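Putative enoyl-CoA hydratase/isomerase (Mycobacterium abscessus, PDB 4MI2) probably isomerises the ring-epoxide of phenylacetyl-CoA to an oxepin-CoA in phenylacetate degradation, as a crotonase-family enzyme. Local coordinates at residues S12-H15 with A16-A20; P82-A85 with M86-V89; L122-A126 with D127-A131. All coordinates share one frame; numbering follows the deposited sequence.

The three contacts follow one another along the chain, each a local turn where one element passes into the next. Contact 1 is the hairpin between strands 9-13 and 18-23 at one edge of the six-stranded sheet; contact 3 joins helix 118-124 to strand 128-132, near the far side of that same sheet, its centre about 4 Å from the centre of the chain. The centres of contacts 1 and 3 are about 18 Å apart. Contact 2, at the start of helix 87-102, lies about 36 Å from contact 1 and 27 Å from contact 3, centre to centre. Contacts 2 and 3 also meet neighbouring subunits, the second and the third respectively, so both turns take part in the three-chain assembly.

Contact 1: residues S12-H15 with A16-A20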
loop_
_atom_site.group_PDB
_atom_site.type_symbol
_atom_site.label_atom_id
_atom_site.label_comp_id
_atom_site.label_asym_id
_atom_site.label_seq_id
_atom_site.Cartn_x
_atom_site.Cartn_y
_atom_site.Cartn_z
ATOM N N SER B 12 -12.421 -21.897 -23.761
ATOM C CA SER B 12 -12.053 -23.314 -23.826
ATOM C C SER B 12 -11.276 -23.729 -22.576
ATOM O O SER B 12 -10.626 -22.903 -21.936
ATOM C CB SER B 12 -11.204 -23.595 -25.070
ATOM O OG SER B 12 -9.987 -22.871 -25.018
ATOM N N VAL B 13 -11.359 -25.009 -22.227
ATOM C CA VAL B 13 -10.530 -25.573 -21.156
ATOM C C VAL B 13 -9.636 -26.623 -21.792
ATOM O O VAL B 13 -10.144 -27.535 -22.442
ATOM C CB VAL B 13 -11.375 -26.242 -20.051
ATOM C CG1 VAL B 13 -10.466 -26.789 -18.948
ATOM C CG2 VAL B 13 -12.401 -25.267 -19.486
ATOM N N ASN B 14 -8.320 -26.503 -21.617
ATOM C CA ASN B 14 -7.395 -27.440 -22.259
ATOM C C ASN B 14 -7.108 -28.697 -21.414
ATOM O O ASN B 14 -7.702 -28.910 -20.350
ATOM C CB ASN B 14 -6.111 -26.722 -22.744
ATOM C CG ASN B 14 -5.067 -26.516 -21.653
ATOM O OD1 ASN B 14 -5.240 -26.917 -20.505
ATOM N ND2 ASN B 14 -3.965 -25.870 -22.023
ATOM N N HIS B 15 -6.220 -29.537 -21.940
ATOM C CA HIS B 15 -5.813 -30.806 -21.317
ATOM C C HIS B 15 -5.277 -30.654 -19.893
ATOM O O HIS B 15 -5.476 -31.532 -19.060
ATOM C CB HIS B 15 -4.733 -31.474 -22.184
ATOM C CG HIS B 15 -3.561 -30.583 -22.461
ATOM N ND1 HIS B 15 -3.567 -29.639 -23.467
ATOM C CD2 HIS B 15 -2.363 -30.468 -21.841
ATOM C CE1 HIS B 15 -2.417 -28.986 -23.460
ATOM N NE2 HIS B 15 -1.670 -29.465 -22.480
ATOM N N ALA B 16 -4.585 -29.551 -19.629
ATOM C CA ALA B 16 -3.967 -29.305 -18.328
ATOM C C ALA B 16 -4.876 -28.535 -17.347
ATOM O O ALA B 16 -4.453 -28.214 -16.238
ATOM C CB ALA B 16 -2.657 -28.558 -18.525
ATOM N N GLY B 17 -6.110 -28.243 -17.751
ATOM C CA GLY B 17 -7.044 -27.514 -16.898
ATOM C C GLY B 17 -6.879 -25.999 -16.942
ATOM O O GLY B 17 -7.295 -25.298 -16.015
ATOM N N VAL B 18 -6.272 -25.497 -18.013
ATOM C CA VAL B 18 -6.162 -24.066 -18.234
ATOM C C VAL B 18 -7.425 -23.615 -18.947
ATOM O O VAL B 18 -7.710 -24.099 -20.038
ATOM C CB VAL B 18 -4.955 -23.718 -19.127
ATOM C CG1 VAL B 18 -4.921 -22.227 -19.425
ATOM C CG2 VAL B 18 -3.658 -24.166 -18.471
ATOM N N ALA B 19 -8.177 -22.700 -18.339
ATOM C CA ALA B 19 -9.309 -22.079 -19.017
ATOM C C ALA B 19 -8.822 -20.840 -19.747
ATOM O O ALA B 19 -8.256 -19.935 -19.137
ATOM C CB ALA B 19 -10.415 -21.721 -18.039
ATOM N N ALA B 20 -9.028 -20.821 -21.062
ATOM C CA ALA B 20 -8.647 -19.693 -21.892
ATOM C C ALA B 20 -9.882 -18.843 -22.166
ATOM O O ALA B 20 -10.879 -19.356 -22.672
ATOM C CB ALA B 20 -8.022 -20.175 -23.196
HETATM O O HOH W 1 -10.403 -20.256 -25.836
#
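Asn14 and Val18 make the dense end of this contact, where the side chain of Asn14 folds back across the turn. Its CG sits between the backbone N and the carbonyl carbon (chi1 82°), which brings OD1 over the amides that follow. Asn14 OD1 accepts a fairly straight bond from Val18 N at 3.0 Å. Ala16 N also donates to Asn14 OD1, at 2.9 Å, in a bond bent to 131° at the hydrogen. The two donors come from opposite faces of the amide plane, so the oxygen is gripped from both sides. In the backbone, Gly17 N donates to Asn14 O at 3.1 Å, closing the type I turn from Asn14 to Gly17, and Asn14 N bonds to Val18 O. Val18 CB packs against Asn14 OD1 at 3.5 Å. The turn connects the antiparallel strands 9-13 and 18-23 as a beta hairpin at the edge of the main sheet; the backbone of Ala19 is hydrogen-bonded to Ala55 and Val57 of the parallel strand 55-60. Gly17 has a positive phi of 83°, and its backbone angles favour glycine. Farther along, Val13 and Ala19 form a non-hydrogen-bonded pair whose side chains share one sheet face and meet loosely, Val13 CG2 to Ala19 CB at 4.3 Å, with Val53 touching both. Ser12 and Ala20 form the hydrogen-bonded pair, tightest from Ala20 N to Ser12 O at 2.8 Å. On their face the contact opens to solvent: Ser12 OG stands 3.8 Å from Ala20 CB, and a water bonded to OG makes a weak bond to Ala20 O.

Contact 2: residues P82-A85 with M86-V89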
loop_
_atom_site.group_PDB
_atom_site.type_symbol
_atom_site.label_atom_id
_atom_site.label_comp_id
_atom_site.label_asym_id
_atom_site.label_seq_id
_atom_site.Cartn_x
_atom_site.Cartn_y
_atom_site.Cartn_z
ATOM N N PRO B 82 -30.781 9.625 -20.575
ATOM C CA PRO B 82 -29.544 9.986 -19.868
ATOM C C PRO B 82 -29.522 9.585 -18.395
ATOM O O PRO B 82 -28.473 9.185 -17.883
ATOM C CB PRO B 82 -29.462 11.519 -20.005
ATOM C CG PRO B 82 -30.761 11.962 -20.589
ATOM C CD PRO B 82 -31.374 10.779 -21.278
ATOM N N ALA B 83 -30.672 9.682 -17.733
ATOM C CA ALA B 83 -30.782 9.357 -16.308
ATOM C C ALA B 83 -30.404 7.909 -15.985
ATOM O O ALA B 83 -29.992 7.610 -14.864
ATOM C CB ALA B 83 -32.192 9.646 -15.821
ATOM N N HIS B 84 -30.563 7.013 -16.954
ATOM C CA HIS B 84 -30.275 5.600 -16.751
ATOM C C HIS B 84 -29.204 5.054 -17.698
ATOM O O HIS B 84 -29.064 3.841 -17.844
ATOM C CB HIS B 84 -31.572 4.807 -16.872
ATOM C CG HIS B 84 -32.631 5.257 -15.913
ATOM N ND1 HIS B 84 -33.820 5.822 -16.323
ATOM C CD2 HIS B 84 -32.668 5.245 -14.562
ATOM C CE1 HIS B 84 -34.545 6.133 -15.264
ATOM N NE2 HIS B 84 -33.868 5.794 -14.183
ATOM N N ALA B 85 -28.412 5.942 -18.293
ATOM C CA ALA B 85 -27.426 5.529 -19.303
ATOM C C ALA B 85 -26.330 4.617 -18.755
ATOM O O ALA B 85 -25.690 3.904 -19.525
ATOM C CB ALA B 85 -26.799 6.744 -19.977
ATOM N N MET B 86 -26.109 4.642 -17.439
ATOM C CA MET B 86 -25.081 3.811 -16.824
ATOM C C MET B 86 -25.626 2.574 -16.128
ATOM O O MET B 86 -24.900 1.948 -15.364
ATOM C CB MET B 86 -24.225 4.638 -15.857
ATOM C CG MET B 86 -23.494 5.796 -16.522
ATOM S SD MET B 86 -22.431 5.308 -17.902
ATOM C CE MET B 86 -20.967 4.717 -17.054
ATOM N N ASP B 87 -26.876 2.203 -16.420
ATOM C CA ASP B 87 -27.467 0.934 -15.966
ATOM C C ASP B 87 -26.539 -0.267 -16.146
ATOM O O ASP B 87 -26.503 -1.185 -15.325
ATOM C CB ASP B 87 -28.737 0.631 -16.773
ATOM C CG ASP B 87 -29.970 1.322 -16.233
ATOM O OD1 ASP B 87 -29.888 2.038 -15.215
ATOM O OD2 ASP B 87 -31.042 1.136 -16.851
ATOM N N THR B 88 -25.822 -0.261 -17.260
ATOM C CA THR B 88 -24.921 -1.342 -17.617
ATOM C C THR B 88 -23.855 -1.653 -16.548
ATOM O O THR B 88 -23.415 -2.801 -16.437
ATOM C CB THR B 88 -24.258 -1.066 -18.983
ATOM O OG1 THR B 88 -23.623 -2.258 -19.442
ATOM C CG2 THR B 88 -23.248 0.079 -18.901
ATOM N N VAL B 89 -23.457 -0.654 -15.760
ATOM C CA VAL B 89 -22.490 -0.879 -14.677
ATOM C C VAL B 89 -23.041 -1.915 -13.697
ATOM O O VAL B 89 -22.350 -2.855 -13.300
ATOM C CB VAL B 89 -22.123 0.427 -13.917
ATOM C CG1 VAL B 89 -21.119 0.137 -12.810
ATOM C CG2 VAL B 89 -21.542 1.466 -14.873
HETATM O O HOH W 2 -26.775 7.707 -16.052
HETATM O O HOH W 3 -26.498 1.221 -19.619
#
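His84 and Asp87 meet across a type I turn that leads into helix 87-102. The direct backbone bond is from Asp87 N to His84 O, 3.1 Å long and fairly straight at the hydrogen (164°), although the donor stands above the carbonyl plane. Two waters extend the polar network. One donates to Ala85 O and accepts from Thr88 N at 2.9 Å, tying the turn to the first turn of the helix; the other lies 2.9 Å from Pro82 O and accepts a weak bond from Met86 N. Van der Waals contact is modest. Asp87 CG lies anti to its own carbonyl carbon (chi1 -84°), and this carries the carboxylate back beside His84, with Asp87 OD1 3.6 Å from His84 CB. The chain of Met86, bent at chi2 and chi3, keeps its SD 3.9 Å from Ala85 O before its end leads away toward His74 and Leu146. The polar groups have further partners, His84 ND1 bonding to Asp81 OD2 of its own chain. Within the turn, then, the direct bond is a backbone one supplemented by water, while Gln241 of the second subunit takes Asp87 OD1 through NE2 and the backbone Met86 N through OE1, making these two groups part of the subunit interface.

Contact 3: residues L122-A126 with D127-A131; sequences LALGA and DIRIA
Arg129 reaches back from its strand to the carbonyl of Ala126, its NH1 lying 2.7 Å from Ala126 O in a bond that is short but weak, bent to 129° at the hydrogen. Arg129 NH1 also makes a straighter, long and weak bond of 3.4 Å to Ala123 O, which lies at the guanidinium edge and in its plane. A bend at chi3 (-67°) turns the guanidinium toward these carbonyls, whose oxygens would probably be favourable neighbours for its positive charge. Its remaining nitrogens look elsewhere, NE bonding weakly to Leu185 O and NH2 weakly to Ser163 of the third subunit. The aliphatic part of Arg129 is packed as well: its CD meets Leu124 CD2 at 3.8 Å, the two side chains crossing at about a right angle, and Leu159 of helix 152-160 touches both. The methyl of Ala126 packs against Val107 and Val109 of strand 107-111. Asp127 follows, its OD2 bonded to Val107 N and salt-bridged to Lys218. Strands 107-111 and 128-132 run parallel and adjacent, joined through strand 114-116 and helix 118-124, a beta-alpha-beta crossover with an extra strand, consistent with the beta-beta-alpha units of the crotonase fold.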
loop_
_atom_site.group_PDB
_atom_site.type_symbol
_atom_site.label_atom_id
_atom_site.label_comp_id
_atom_site.label_asym_id
_atom_site.label_seq_id
_atom_site.Cartn_x
_atom_site.Cartn_y
_atom_site.Cartn_z
ATOM N N LEU B 122 -10.716 -4.815 -15.755
ATOM C CA LEU B 122 -10.737 -6.241 -16.011
ATOM C C LEU B 122 -9.336 -6.801 -15.844
ATOM O O LEU B 122 -9.131 -7.833 -15.181
ATOM C CB LEU B 122 -11.276 -6.476 -17.427
ATOM C CG LEU B 122 -11.463 -7.888 -17.955
ATOM C CD1 LEU B 122 -12.476 -8.684 -17.144
ATOM C CD2 LEU B 122 -11.920 -7.769 -19.398
ATOM N N ALA B 123 -8.356 -6.103 -16.410
ATOM C CA ALA B 123 -6.966 -6.537 -16.295
ATOM C C ALA B 123 -6.452 -6.540 -14.858
ATOM O O ALA B 123 -5.688 -7.439 -14.472
ATOM C CB ALA B 123 -6.063 -5.675 -17.167
ATOM N N LEU B 124 -6.846 -5.540 -14.073
ATOM C CA LEU B 124 -6.369 -5.441 -12.692
ATOM C C LEU B 124 -7.042 -6.437 -11.742
ATOM O O LEU B 124 -6.566 -6.634 -10.621
ATOM C CB LEU B 124 -6.483 -4.000 -12.150
ATOM C CG LEU B 124 -5.796 -2.879 -12.964
ATOM C CD1 LEU B 124 -5.609 -1.612 -12.133
ATOM C CD2 LEU B 124 -4.465 -3.308 -13.555
ATOM N N GLY B 125 -8.124 -7.073 -12.177
ATOM C CA GLY B 125 -8.730 -8.169 -11.405
ATOM C C GLY B 125 -7.984 -9.499 -11.508
ATOM O O GLY B 125 -8.260 -10.423 -10.744
ATOM N N ALA B 126 -7.050 -9.612 -12.451
ATOM C CA ALA B 126 -6.237 -10.829 -12.573
ATOM C C ALA B 126 -5.172 -10.851 -11.489
ATOM O O ALA B 126 -4.909 -9.826 -10.869
ATOM C CB ALA B 126 -5.596 -10.921 -13.952
ATOM N N ASP B 127 -4.578 -12.021 -11.254
ATOM C CA ASP B 127 -3.479 -12.154 -10.288
ATOM C C ASP B 127 -2.109 -11.781 -10.874
ATOM O O ASP B 127 -1.291 -11.158 -10.200
ATOM C CB ASP B 127 -3.429 -13.582 -9.747
ATOM C CG ASP B 127 -4.722 -13.987 -9.077
ATOM O OD1 ASP B 127 -5.141 -13.245 -8.172
ATOM O OD2 ASP B 127 -5.332 -15.022 -9.464
ATOM N N ILE B 128 -1.869 -12.179 -12.120
ATOM C CA ILE B 128 -0.575 -11.991 -12.787
ATOM C C ILE B 128 -0.847 -11.313 -14.117
ATOM O O ILE B 128 -1.720 -11.741 -14.869
ATOM C CB ILE B 128 0.158 -13.338 -13.048
ATOM C CG1 ILE B 128 0.257 -14.191 -11.773
ATOM C CG2 ILE B 128 1.554 -13.109 -13.639
ATOM C CD1 ILE B 128 1.187 -13.639 -10.712
ATOM N N ARG B 129 -0.087 -10.265 -14.403
ATOM C CA ARG B 129 -0.313 -9.397 -15.556
ATOM C C ARG B 129 0.962 -9.349 -16.385
ATOM O O ARG B 129 2.006 -8.923 -15.896
ATOM C CB ARG B 129 -0.679 -7.975 -15.095
ATOM C CG ARG B 129 -2.159 -7.758 -14.797
ATOM C CD ARG B 129 -2.408 -6.457 -14.031
ATOM N NE ARG B 129 -1.835 -6.538 -12.692
ATOM C CZ ARG B 129 -2.400 -7.143 -11.656
ATOM N NH1 ARG B 129 -3.604 -7.691 -11.757
ATOM N NH2 ARG B 129 -1.757 -7.188 -10.506
ATOM N N ILE B 130 0.865 -9.802 -17.630
ATOM C CA ILE B 130 1.980 -9.765 -18.568
ATOM C C ILE B 130 1.669 -8.755 -19.676
ATOM O O ILE B 130 0.668 -8.883 -20.370
ATOM C CB ILE B 130 2.212 -11.139 -19.228
ATOM C CG1 ILE B 130 2.264 -12.274 -18.186
ATOM C CG2 ILE B 130 3.465 -11.103 -20.086
ATOM C CD1 ILE B 130 3.452 -12.214 -17.246
ATOM N N ALA B 131 2.534 -7.763 -19.848
ATOM C CA ALA B 131 2.291 -6.710 -20.822
ATOM C C ALA B 131 3.277 -6.768 -21.976
ATOM O O ALA B 131 4.456 -7.082 -21.790
ATOM C CB ALA B 131 2.359 -5.343 -20.151
#